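Local coordinates for protein argonaute (PDB 5I4A), which uses short 5'-hydroxyl RNA guides to bind complementary target strands and cleaves single-stranded DNA with divalent metal ions, at residues I11-I17 with L86-L91; L146-P150 with T549-S553; A164-G168 with K218-S222; D556-W560 with Y572-F576. All blocks are in the same frame, centred on the assembly; numbering follows the deposited sequence.

Interaction 1 of 4, residues I11-I17 with L86-L91; sequences IDIPKKI and LFVKTL
Ile-11 and Leu-91 meet by their end methyls, CD1 of Ile-11 lying 3.6 Å from CD2 of Leu-91. Next to them Ile-13 pushes its CD1 between two partners, 3.8 Å from Phe-87 CZ and 3.8 Å from Leu-91 CD1. With CG trans to N (chi1 178°), Phe-87 extends from its helix into the bend of 11-17, where Pro-14 O meets the ring edge near its plane, 3.6 Å from CE1. Lys-15, the centre of an inverse gamma turn, bends at chi2 and runs its chain back, passing CD 3.9 Å from Phe-87 CZ. Its NZ then hydrogen-bonds Ile-13 O, with a weaker bond to Ile-11 O. The contact lays helix 84-101, whose other side packs on a sugar of the bound RNA at Val-88, against the four-stranded antiparallel sheet of the N-terminal domain, at the start of its inner strand 16-22. From that strand Ile-17 brings its CD1 obliquely to the Phe-87 ring, 3.6 Å from CD1 of the ring, and end-on to Thr-90, 3.6 Å from CB. Thr-90 OG1 is turned back to Leu-86 O, at 2.6 Å, on the opposite face of that carbonyl from the helical bond of Thr-90 N.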
loop_
_atom_site.group_PDB
_atom_site.type_symbol
_atom_site.label_atom_id
_atom_site.label_comp_id
_atom_site.label_asym_id
_atom_site.label_seq_id
_atom_site.Cartn_x
_atom_site.Cartn_y
_atom_site.Cartn_z
ATOM N N ILE A 11 10.231 -14.211 -21.457
ATOM C CA ILE A 11 9.947 -15.637 -21.357
ATOM C C ILE A 11 9.861 -16.206 -22.766
ATOM O O ILE A 11 9.050 -15.752 -23.580
ATOM C CB ILE A 11 8.651 -15.887 -20.574
ATOM C CG1 ILE A 11 8.870 -15.559 -19.094
ATOM C CG2 ILE A 11 8.178 -17.323 -20.762
ATOM C CD1 ILE A 11 7.608 -15.198 -18.350
ATOM N N ASP A 12 10.699 -17.198 -23.056
ATOM C CA ASP A 12 10.787 -17.814 -24.380
ATOM C C ASP A 12 10.399 -19.285 -24.263
ATOM O O ASP A 12 11.257 -20.166 -24.177
ATOM C CB ASP A 12 12.191 -17.644 -24.970
ATOM C CG ASP A 12 12.317 -18.246 -26.357
ATOM O OD1 ASP A 12 11.861 -17.605 -27.327
ATOM O OD2 ASP A 12 12.868 -19.361 -26.480
ATOM N N ILE A 13 9.095 -19.544 -24.250
ATOM C CA ILE A 13 8.552 -20.903 -24.253
ATOM C C ILE A 13 7.328 -20.928 -25.152
ATOM O O ILE A 13 6.748 -19.880 -25.461
ATOM C CB ILE A 13 8.173 -21.381 -22.835
ATOM C CG1 ILE A 13 7.008 -20.558 -22.284
ATOM C CG2 ILE A 13 9.368 -21.343 -21.890
ATOM C CD1 ILE A 13 6.408 -21.131 -21.020
ATOM N N PRO A 14 6.920 -22.115 -25.607
ATOM C CA PRO A 14 5.667 -22.212 -26.366
ATOM C C PRO A 14 4.495 -21.649 -25.577
ATOM O O PRO A 14 4.340 -21.918 -24.384
ATOM C CB PRO A 14 5.516 -23.717 -26.606
ATOM C CG PRO A 14 6.916 -24.231 -26.608
ATOM C CD PRO A 14 7.668 -23.388 -25.613
ATOM N N LYS A 15 3.663 -20.859 -26.257
ATOM C CA LYS A 15 2.488 -20.249 -25.631
ATOM C C LYS A 15 1.332 -21.250 -25.589
ATOM O O LYS A 15 0.264 -21.046 -26.167
ATOM C CB LYS A 15 2.078 -18.976 -26.361
ATOM C CG LYS A 15 3.080 -17.829 -26.302
ATOM C CD LYS A 15 3.976 -17.897 -25.074
ATOM C CE LYS A 15 5.011 -16.783 -25.096
ATOM N NZ LYS A 15 6.171 -17.061 -24.202
ATOM N N LYS A 16 1.567 -22.350 -24.879
ATOM C CA LYS A 16 0.578 -23.412 -24.786
ATOM C C LYS A 16 0.809 -24.198 -23.504
ATOM O O LYS A 16 1.928 -24.262 -22.989
ATOM C CB LYS A 16 0.641 -24.338 -26.005
ATOM C CG LYS A 16 1.986 -25.015 -26.187
ATOM C CD LYS A 16 1.993 -25.950 -27.383
ATOM C CE LYS A 16 2.088 -25.181 -28.688
ATOM N NZ LYS A 16 2.122 -26.100 -29.858
ATOM N N ILE A 17 -0.268 -24.798 -23.003
ATOM C CA ILE A 17 -0.244 -25.610 -21.794
ATOM C C ILE A 17 -0.631 -27.033 -22.164
ATOM O O ILE A 17 -1.575 -27.247 -22.934
ATOM C CB ILE A 17 -1.194 -25.046 -20.715
ATOM C CG1 ILE A 17 -0.759 -23.636 -20.309
ATOM C CG2 ILE A 17 -1.258 -25.965 -19.502
ATOM C CD1 ILE A 17 0.702 -23.532 -19.930
ATOM N N LEU A 86 -4.841 -19.603 -17.384
ATOM C CA LEU A 86 -4.278 -20.938 -17.212
ATOM C C LEU A 86 -2.790 -20.951 -17.533
ATOM O O LEU A 86 -1.999 -21.589 -16.827
ATOM C CB LEU A 86 -5.022 -21.942 -18.090
ATOM C CG LEU A 86 -4.541 -23.395 -18.067
ATOM C CD1 LEU A 86 -4.502 -23.925 -16.644
ATOM C CD2 LEU A 86 -5.433 -24.264 -18.939
ATOM N N PHE A 87 -2.388 -20.250 -18.597
ATOM C CA PHE A 87 -0.971 -20.176 -18.933
ATOM C C PHE A 87 -0.176 -19.506 -17.819
ATOM O O PHE A 87 0.903 -19.981 -17.445
ATOM C CB PHE A 87 -0.784 -19.428 -20.254
ATOM C CG PHE A 87 0.655 -19.266 -20.664
ATOM C CD1 PHE A 87 1.302 -20.269 -21.364
ATOM C CD2 PHE A 87 1.359 -18.116 -20.347
ATOM C CE1 PHE A 87 2.625 -20.127 -21.738
ATOM C CE2 PHE A 87 2.682 -17.969 -20.720
ATOM C CZ PHE A 87 3.314 -18.976 -21.414
ATOM N N VAL A 88 -0.698 -18.406 -17.273
ATOM C CA VAL A 88 0.007 -17.681 -16.219
ATOM C C VAL A 88 0.057 -18.512 -14.942
ATOM O O VAL A 88 1.099 -18.609 -14.283
ATOM C CB VAL A 88 -0.655 -16.312 -15.978
ATOM C CG1 VAL A 88 -0.049 -15.628 -14.758
ATOM C CG2 VAL A 88 -0.515 -15.430 -17.209
ATOM N N LYS A 89 -1.073 -19.117 -14.572
ATOM C CA LYS A 89 -1.104 -19.985 -13.400
ATOM C C LYS A 89 -0.096 -21.119 -13.538
ATOM O O LYS A 89 0.663 -21.412 -12.606
ATOM C CB LYS A 89 -2.514 -20.537 -13.204
ATOM C CG LYS A 89 -2.609 -21.691 -12.224
ATOM C CD LYS A 89 -3.997 -22.308 -12.251
ATOM C CE LYS A 89 -4.104 -23.483 -11.294
ATOM N NZ LYS A 89 -5.471 -24.071 -11.307
ATOM N N THR A 90 -0.067 -21.757 -14.710
ATOM C CA THR A 90 0.856 -22.865 -14.939
ATOM C C THR A 90 2.304 -22.402 -14.868
ATOM O O THR A 90 3.155 -23.081 -14.281
ATOM C CB THR A 90 0.568 -23.503 -16.295
ATOM O OG1 THR A 90 -0.821 -23.850 -16.375
ATOM C CG2 THR A 90 1.413 -24.753 -16.487
ATOM N N LEU A 91 2.606 -21.246 -15.464
ATOM C CA LEU A 91 3.973 -20.737 -15.447
ATOM C C LEU A 91 4.413 -20.384 -14.030
ATOM O O LEU A 91 5.562 -20.636 -13.647
ATOM C CB LEU A 91 4.080 -19.524 -16.369
ATOM C CG LEU A 91 5.466 -18.998 -16.733
ATOM C CD1 LEU A 91 6.326 -20.100 -17.319
ATOM C CD2 LEU A 91 5.328 -17.851 -17.716
#

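Interaction 2 of 4, residues L146-P150 with T549-S553; sequences LSILP and TNINS
Ser-147 and Ile-551 bring the two backbones closest, their CA atoms 5.7 Å apart. Residues 146-150 form an extended strand whose side chains alternate, so Ser-147 and Leu-149 point toward the irregular 549-553 loop while Leu-146 and Ile-148 point away. The loop offers Asn-550 and Asn-552 in return and points Ile-551 away, although CG1 of Ile-551 still lies 4.2 Å from Ser-147 CB.

Asn-550 carries most of the contact. A chi1 of -158° carries its CG away from the backbone N and sends the amide across to the strand. The nitrogen end donates to Ser-147: ND2 to OG is 3.1 Å, the N-H points at the oxygen at 158°, and the hydroxyl sits only 10° out of the amide plane. ND2 also has a hydrogen bond to Lys-134 O on the adjoining strand, and Ser-147 OG is paired with His-138 NE2, so both polar groups are engaged on the sheet side. The oxygen end lies against Leu-149, OD1 being 3.3 Å from CB and 3.5 Å from CD2. The two bonds at ND2, to Ser-147 OG and Lys-134 O, probably fix which end of the amide is which. Farther along, Leu-149 CD1 meets Asn-552 CB at 3.9 Å, while the amide nitrogen of Asn-552 turns to Gln-579 O.

Asn-7 joins both sides, bonding to Ile-148, Asn-550 and Asn-552. The contact is a junction between the two lobes of an Argonaute: a strand of linker L1, in the PAZ lobe, meets a loop of the PIWI domain.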
loop_
_atom_site.group_PDB
_atom_site.type_symbol
_atom_site.label_atom_id
_atom_site.label_comp_id
_atom_site.label_asym_id
_atom_site.label_seq_id
_atom_site.Cartn_x
_atom_site.Cartn_y
_atom_site.Cartn_z
ATOM N N LEU A 146 9.279 -11.648 -16.908
ATOM C CA LEU A 146 9.494 -12.134 -15.551
ATOM C C LEU A 146 10.332 -11.102 -14.814
ATOM O O LEU A 146 11.507 -10.909 -15.146
ATOM C CB LEU A 146 10.197 -13.489 -15.573
ATOM C CG LEU A 146 10.074 -14.345 -14.320
ATOM C CD1 LEU A 146 8.649 -14.853 -14.208
ATOM C CD2 LEU A 146 11.072 -15.496 -14.336
ATOM N N SER A 147 9.742 -10.437 -13.824
ATOM C CA SER A 147 10.495 -9.510 -12.994
ATOM C C SER A 147 11.163 -10.285 -11.867
ATOM O O SER A 147 10.536 -11.139 -11.233
ATOM C CB SER A 147 9.606 -8.396 -12.436
ATOM O OG SER A 147 8.467 -8.908 -11.765
ATOM N N ILE A 148 12.443 -10.002 -11.645
ATOM C CA ILE A 148 13.251 -10.679 -10.640
ATOM C C ILE A 148 13.792 -9.594 -9.722
ATOM O O ILE A 148 14.721 -8.864 -10.091
ATOM C CB ILE A 148 14.390 -11.495 -11.261
ATOM C CG1 ILE A 148 13.842 -12.524 -12.255
ATOM C CG2 ILE A 148 15.192 -12.194 -10.178
ATOM C CD1 ILE A 148 14.927 -13.358 -12.926
ATOM N N LEU A 149 13.214 -9.479 -8.527
ATOM C CA LEU A 149 13.612 -8.442 -7.590
ATOM C C LEU A 149 14.495 -9.043 -6.511
ATOM O O LEU A 149 13.986 -9.763 -5.637
ATOM C CB LEU A 149 12.386 -7.787 -6.961
ATOM C CG LEU A 149 12.715 -6.680 -5.958
ATOM C CD1 LEU A 149 13.228 -5.450 -6.688
ATOM C CD2 LEU A 149 11.508 -6.344 -5.098
ATOM N N PRO A 150 15.802 -8.799 -6.527
ATOM C CA PRO A 150 16.636 -9.222 -5.401
ATOM C C PRO A 150 16.249 -8.472 -4.136
ATOM O O PRO A 150 15.971 -7.270 -4.160
ATOM C CB PRO A 150 18.057 -8.872 -5.859
ATOM C CG PRO A 150 17.877 -7.833 -6.916
ATOM C CD PRO A 150 16.593 -8.178 -7.602
ATOM N N THR A 549 4.026 -3.180 -7.402
ATOM C CA THR A 549 4.648 -3.721 -8.603
ATOM C C THR A 549 6.063 -4.196 -8.294
ATOM O O THR A 549 6.781 -3.595 -7.485
ATOM C CB THR A 549 4.667 -2.689 -9.735
ATOM O OG1 THR A 549 5.184 -3.295 -10.926
ATOM C CG2 THR A 549 5.534 -1.503 -9.378
ATOM N N ASN A 550 6.450 -5.299 -8.928
ATOM C CA ASN A 550 7.753 -5.914 -8.722
ATOM C C ASN A 550 8.802 -5.412 -9.708
ATOM O O ASN A 550 9.971 -5.798 -9.603
ATOM C CB ASN A 550 7.626 -7.437 -8.835
ATOM C CG ASN A 550 8.746 -8.171 -8.136
ATOM O OD1 ASN A 550 9.053 -7.899 -6.978
ATOM N ND2 ASN A 550 9.372 -9.107 -8.840
ATOM N N ILE A 551 8.415 -4.566 -10.656
ATOM C CA ILE A 551 9.342 -4.059 -11.661
ATOM C C ILE A 551 10.152 -2.922 -11.059
ATOM O O ILE A 551 9.592 -1.947 -10.543
ATOM C CB ILE A 551 8.583 -3.600 -12.915
ATOM C CG1 ILE A 551 7.815 -4.775 -13.523
ATOM C CG2 ILE A 551 9.545 -2.980 -13.925
ATOM C CD1 ILE A 551 6.789 -4.372 -14.562
ATOM N N ASN A 552 11.473 -3.040 -11.123
ATOM C CA ASN A 552 12.337 -2.062 -10.478
ATOM C C ASN A 552 13.676 -2.042 -11.210
ATOM O O ASN A 552 13.787 -2.529 -12.339
ATOM C CB ASN A 552 12.468 -2.385 -8.980
ATOM C CG ASN A 552 12.527 -1.143 -8.122
ATOM O OD1 ASN A 552 13.090 -0.125 -8.525
ATOM N ND2 ASN A 552 11.937 -1.213 -6.936
ATOM N N SER A 553 14.695 -1.485 -10.560
ATOM C CA SER A 553 15.994 -1.275 -11.186
ATOM C C SER A 553 17.001 -0.868 -10.123
ATOM O O SER A 553 16.636 -0.348 -9.064
ATOM C CB SER A 553 15.920 -0.200 -12.270
ATOM O OG SER A 553 17.218 0.235 -12.642
#

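Interaction 3 of 4, residues A164-G168 with K218-S222; sequences AIKSG and KYGFS
Tyr-219 and Lys-166 make the close approach in this small contact. A chi1 of -53° keeps the tyrosine ring beside its own backbone N and carries it from the end of helix 213-218 up to the 164-168 backbone. Lys-166 O comes obliquely to the phenol end of that ring, 3.3 Å from CZ, and the same oxygen is 3.3 Å from OH. A little farther on, Ser-167 CA lies 3.7 Å from Tyr-219 OH. Ser-167 is buried, and its OG is bonded to Asn-210 O and Tyr-169 N, which ties the backbone next to the tyrosine to strand 207-211.

Ile-165 packs less closely. CD1 at the end of its extended chain keeps 4.2 Å from Tyr-219 CB and 4.3 Å from Phe-221 CE1, approaching both rings obliquely. Phe-221, at the N-cap position of helix 222-231, is buried, with Leu-121, Ser-123 and Ala-216 packed on its side chain. Ile-165 in turn rests on Phe-211 and Asn-126, so this half continues into packing against strand 207-211 and the loop at 121-126.

Toward solvent the contact thins out: Tyr-219 and Lys-166 remain partly exposed. Lys-166 points its CB away from 218-222, and its NZ makes a weak hydrogen bond to Ala-160 O.

What meets here is the loop leading into strand 169-172 of the PAZ domain and the turn between the first two helices of linker L2, at the boundary where the PAZ domain passes into linker L2.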
loop_
_atom_site.group_PDB
_atom_site.type_symbol
_atom_site.label_atom_id
_atom_site.label_comp_id
_atom_site.label_asym_id
_atom_site.label_seq_id
_atom_site.Cartn_x
_atom_site.Cartn_y
_atom_site.Cartn_z
ATOM N N ALA A 164 17.910 -18.562 20.479
ATOM C CA ALA A 164 18.146 -17.657 21.599
ATOM C C ALA A 164 17.373 -16.355 21.430
ATOM O O ALA A 164 16.764 -15.856 22.383
ATOM C CB ALA A 164 19.642 -17.379 21.743
ATOM N N ILE A 165 17.386 -15.794 20.227
ATOM C CA ILE A 165 16.662 -14.565 19.924
ATOM C C ILE A 165 15.264 -14.930 19.444
ATOM O O ILE A 165 15.030 -16.018 18.906
ATOM C CB ILE A 165 17.426 -13.721 18.880
ATOM C CG1 ILE A 165 16.788 -12.337 18.719
ATOM C CG2 ILE A 165 17.495 -14.452 17.545
ATOM C CD1 ILE A 165 17.391 -11.506 17.605
ATOM N N LYS A 166 14.319 -14.017 19.650
ATOM C CA LYS A 166 12.931 -14.223 19.274
ATOM C C LYS A 166 12.384 -12.969 18.607
ATOM O O LYS A 166 12.991 -11.894 18.650
ATOM C CB LYS A 166 12.079 -14.609 20.491
ATOM C CG LYS A 166 12.275 -16.053 20.916
ATOM C CD LYS A 166 12.176 -16.248 22.414
ATOM C CE LYS A 166 12.326 -17.721 22.753
ATOM N NZ LYS A 166 13.377 -18.362 21.913
ATOM N N SER A 167 11.225 -13.124 17.973
ATOM C CA SER A 167 10.544 -12.029 17.295
ATOM C C SER A 167 9.041 -12.245 17.441
ATOM O O SER A 167 8.594 -13.160 18.139
ATOM C CB SER A 167 10.975 -11.942 15.824
ATOM O OG SER A 167 10.158 -12.756 15.000
ATOM N N GLY A 168 8.261 -11.403 16.773
ATOM C CA GLY A 168 6.819 -11.480 16.838
ATOM C C GLY A 168 6.148 -12.276 15.744
ATOM O O GLY A 168 4.922 -12.428 15.769
ATOM N N LYS A 218 14.696 -2.901 16.748
ATOM C CA LYS A 218 14.337 -3.240 18.120
ATOM C C LYS A 218 15.432 -4.059 18.792
ATOM O O LYS A 218 15.808 -3.788 19.938
ATOM C CB LYS A 218 13.007 -3.995 18.131
ATOM C CG LYS A 218 12.456 -4.272 19.512
ATOM C CD LYS A 218 11.147 -5.035 19.430
ATOM C CE LYS A 218 10.664 -5.409 20.814
ATOM N NZ LYS A 218 11.770 -6.009 21.610
ATOM N N TYR A 219 15.960 -5.062 18.095
ATOM C CA TYR A 219 16.977 -5.943 18.654
ATOM C C TYR A 219 18.395 -5.501 18.313
ATOM O O TYR A 219 19.342 -6.256 18.554
ATOM C CB TYR A 219 16.735 -7.380 18.186
ATOM C CG TYR A 219 15.326 -7.844 18.477
ATOM C CD1 TYR A 219 14.916 -8.109 19.777
ATOM C CD2 TYR A 219 14.400 -8.000 17.455
ATOM C CE1 TYR A 219 13.626 -8.524 20.048
ATOM C CE2 TYR A 219 13.109 -8.412 17.716
ATOM C CZ TYR A 219 12.727 -8.673 19.013
ATOM O OH TYR A 219 11.441 -9.086 19.273
ATOM N N GLY A 220 18.561 -4.305 17.753
ATOM C CA GLY A 220 19.869 -3.684 17.690
ATOM C C GLY A 220 20.801 -4.173 16.606
ATOM O O GLY A 220 22.022 -4.127 16.788
ATOM N N PHE A 221 20.269 -4.635 15.472
ATOM C CA PHE A 221 21.120 -4.985 14.340
ATOM C C PHE A 221 20.644 -4.341 13.042
ATOM O O PHE A 221 20.994 -4.815 11.956
ATOM C CB PHE A 221 21.236 -6.507 14.185
ATOM C CG PHE A 221 19.928 -7.211 13.943
ATOM C CD1 PHE A 221 19.150 -7.642 15.004
ATOM C CD2 PHE A 221 19.498 -7.476 12.653
ATOM C CE1 PHE A 221 17.956 -8.306 14.781
ATOM C CE2 PHE A 221 18.307 -8.141 12.423
ATOM C CZ PHE A 221 17.534 -8.555 13.488
ATOM N N SER A 222 19.875 -3.252 13.129
ATOM C CA SER A 222 19.400 -2.561 11.935
ATOM C C SER A 222 20.523 -1.904 11.142
ATOM O O SER A 222 20.354 -1.667 9.941
ATOM C CB SER A 222 18.358 -1.509 12.318
ATOM O OG SER A 222 18.846 -0.658 13.341
#

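Interaction 4 of 4, residues D556-W560 with Y572-F576; sequences DLKEW and YPKTF
Leu-557 and Tyr-572 both set CG opposite the carbonyl carbon (chi1 -56° and -64°), and their side chains run side by side in the same direction. They flank the base of a beta hairpin in the PIWI domain, an RNase H fold, just before strand 560-565 and just after strand 568-571. Leu-557 CB covers one face of the tyrosine ring in a CH-pi contact, 4.0 Å from the centroid, while CD1 continues along the ring toward CZ. The ring's far end is secured by a hydrogen bond from Tyr-572 OH to Ile-551 O.

Residues 557 to 560 make a type II turn with Glu-559 in its positive-phi position. From there Glu-559 N donates to Tyr-572 O, at a modelled 2.5 Å that is doubtfully short. Tyr-572 N completes the pairing, donating to Trp-560 O over 3.1 Å at 158°.

Beyond the turn the Glu-559 carboxylate lies along the methylenes of Lys-574, OE1 3.4 Å from Lys-574 CD; glutamate OE2 and lysine NZ, 4.9 Å apart, are not in contact, though their opposite charges may still attract. Lys-574 bends at chi3 and chi4 and gives its NZ to Asn-616 OD1. Lys-558 runs along the other side of 573-575, CE 3.4 Å from Thr-575 O. Its own backbone N closes an Asx turn on Asp-556, meeting OD1 from above the carboxylate plane at 3.3 Å.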
loop_
_atom_site.group_PDB
_atom_site.type_symbol
_atom_site.label_atom_id
_atom_site.label_comp_id
_atom_site.label_asym_id
_atom_site.label_seq_id
_atom_site.Cartn_x
_atom_site.Cartn_y
_atom_site.Cartn_z
ATOM N N ASP A 556 18.371 4.886 -10.553
ATOM C CA ASP A 556 17.461 5.766 -9.825
ATOM C C ASP A 556 16.323 6.170 -10.754
ATOM O O ASP A 556 16.541 6.873 -11.747
ATOM C CB ASP A 556 18.188 6.997 -9.293
ATOM C CG ASP A 556 17.253 7.964 -8.593
ATOM O OD1 ASP A 556 16.312 7.495 -7.921
ATOM O OD2 ASP A 556 17.452 9.190 -8.719
ATOM N N LEU A 557 15.111 5.732 -10.427
ATOM C CA LEU A 557 13.922 6.044 -11.206
ATOM C C LEU A 557 12.938 6.918 -10.439
ATOM O O LEU A 557 11.810 7.118 -10.903
ATOM C CB LEU A 557 13.238 4.749 -11.653
ATOM C CG LEU A 557 14.123 3.778 -12.436
ATOM C CD1 LEU A 557 13.456 2.421 -12.558
ATOM C CD2 LEU A 557 14.442 4.344 -13.805
ATOM N N LYS A 558 13.334 7.439 -9.279
ATOM C CA LYS A 558 12.425 8.246 -8.478
ATOM C C LYS A 558 12.007 9.494 -9.244
ATOM O O LYS A 558 12.840 10.177 -9.851
ATOM C CB LYS A 558 13.078 8.629 -7.149
ATOM C CG LYS A 558 13.518 7.444 -6.298
ATOM C CD LYS A 558 13.449 7.790 -4.817
ATOM C CE LYS A 558 14.268 6.829 -3.971
ATOM N NZ LYS A 558 15.724 7.136 -4.048
ATOM N N GLU A 559 10.702 9.775 -9.222
ATOM C CA GLU A 559 10.042 10.869 -9.931
ATOM C C GLU A 559 10.017 10.667 -11.442
ATOM O O GLU A 559 9.710 11.609 -12.182
ATOM C CB GLU A 559 10.670 12.228 -9.594
ATOM C CG GLU A 559 10.665 12.534 -8.099
ATOM C CD GLU A 559 11.282 13.879 -7.769
ATOM O OE1 GLU A 559 12.378 13.906 -7.168
ATOM O OE2 GLU A 559 10.671 14.910 -8.116
ATOM N N TRP A 560 10.314 9.462 -11.921
ATOM C CA TRP A 560 10.250 9.136 -13.336
ATOM C C TRP A 560 9.014 8.299 -13.638
ATOM O O TRP A 560 8.576 7.486 -12.821
ATOM C CB TRP A 560 11.499 8.374 -13.784
ATOM C CG TRP A 560 12.686 9.246 -13.986
ATOM C CD1 TRP A 560 13.603 9.622 -13.047
ATOM C CD2 TRP A 560 13.091 9.863 -15.212
ATOM N NE1 TRP A 560 14.555 10.434 -13.615
ATOM C CE2 TRP A 560 14.263 10.597 -14.944
ATOM C CE3 TRP A 560 12.576 9.865 -16.512
ATOM C CZ2 TRP A 560 14.927 11.325 -15.927
ATOM C CZ3 TRP A 560 13.237 10.589 -17.486
ATOM C CH2 TRP A 560 14.400 11.308 -17.190
ATOM N N TYR A 572 7.532 6.077 -10.264
ATOM C CA TYR A 572 8.237 5.886 -9.000
ATOM C C TYR A 572 8.190 7.207 -8.248
ATOM O O TYR A 572 8.965 8.129 -8.561
ATOM C CB TYR A 572 9.679 5.437 -9.238
ATOM C CG TYR A 572 9.783 4.082 -9.911
ATOM C CD1 TYR A 572 9.589 3.947 -11.281
ATOM C CD2 TYR A 572 10.075 2.939 -9.176
ATOM C CE1 TYR A 572 9.678 2.714 -11.898
ATOM C CE2 TYR A 572 10.166 1.700 -9.783
ATOM C CZ TYR A 572 9.967 1.594 -11.147
ATOM O OH TYR A 572 10.057 0.366 -11.762
ATOM N N PRO A 573 7.297 7.357 -7.275
ATOM C CA PRO A 573 7.138 8.655 -6.612
ATOM C C PRO A 573 8.342 8.994 -5.748
ATOM O O PRO A 573 9.099 8.123 -5.313
ATOM C CB PRO A 573 5.879 8.465 -5.758
ATOM C CG PRO A 573 5.846 6.991 -5.482
ATOM C CD PRO A 573 6.404 6.329 -6.711
ATOM N N LYS A 574 8.512 10.294 -5.508
ATOM C CA LYS A 574 9.617 10.751 -4.676
ATOM C C LYS A 574 9.477 10.193 -3.267
ATOM O O LYS A 574 8.393 10.211 -2.675
ATOM C CB LYS A 574 9.671 12.278 -4.636
ATOM C CG LYS A 574 10.853 12.815 -3.839
ATOM C CD LYS A 574 11.087 14.301 -4.074
ATOM C CE LYS A 574 10.169 15.166 -3.221
ATOM N NZ LYS A 574 8.737 15.037 -3.612
ATOM N N THR A 575 10.583 9.681 -2.735
ATOM C CA THR A 575 10.585 9.035 -1.432
ATOM C C THR A 575 12.002 9.076 -0.880
ATOM O O THR A 575 12.970 8.920 -1.630
ATOM C CB THR A 575 10.089 7.584 -1.534
ATOM O OG1 THR A 575 8.819 7.548 -2.197
ATOM C CG2 THR A 575 9.931 6.972 -0.165
ATOM N N PHE A 576 12.120 9.306 0.425
ATOM C CA PHE A 576 13.402 9.190 1.106
ATOM C C PHE A 576 13.672 7.771 1.595
ATOM O O PHE A 576 14.693 7.540 2.250
ATOM C CB PHE A 576 13.482 10.178 2.280
ATOM C CG PHE A 576 12.358 10.048 3.270
ATOM C CD1 PHE A 576 11.177 10.752 3.094
ATOM C CD2 PHE A 576 12.484 9.233 4.384
ATOM C CE1 PHE A 576 10.142 10.639 4.002
ATOM C CE2 PHE A 576 11.452 9.117 5.299
ATOM C CZ PHE A 576 10.278 9.818 5.103
#

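In the fold
From the N terminus, interaction 1 closes first, a loop of 68 residues within the N-terminal domain. Linker L1 follows and opens interaction 2, which closes only in the PIWI domain, 398 residues later. Interaction 3 falls within that long excursion, joining the PAZ domain to linker L2. Interaction 4 comes after all of these and closes a short hairpin in PIWI; no two of the four cross. Interactions 1 and 2 touch where Ile-11 packs on Leu-146, and interactions 2 and 4 share the loop that follows strand 539-546, giving a continuous path from the N-terminal domain through L1 into PIWI. Interaction 3 stands apart, its nearest atoms about 13 Å from those of interaction 4.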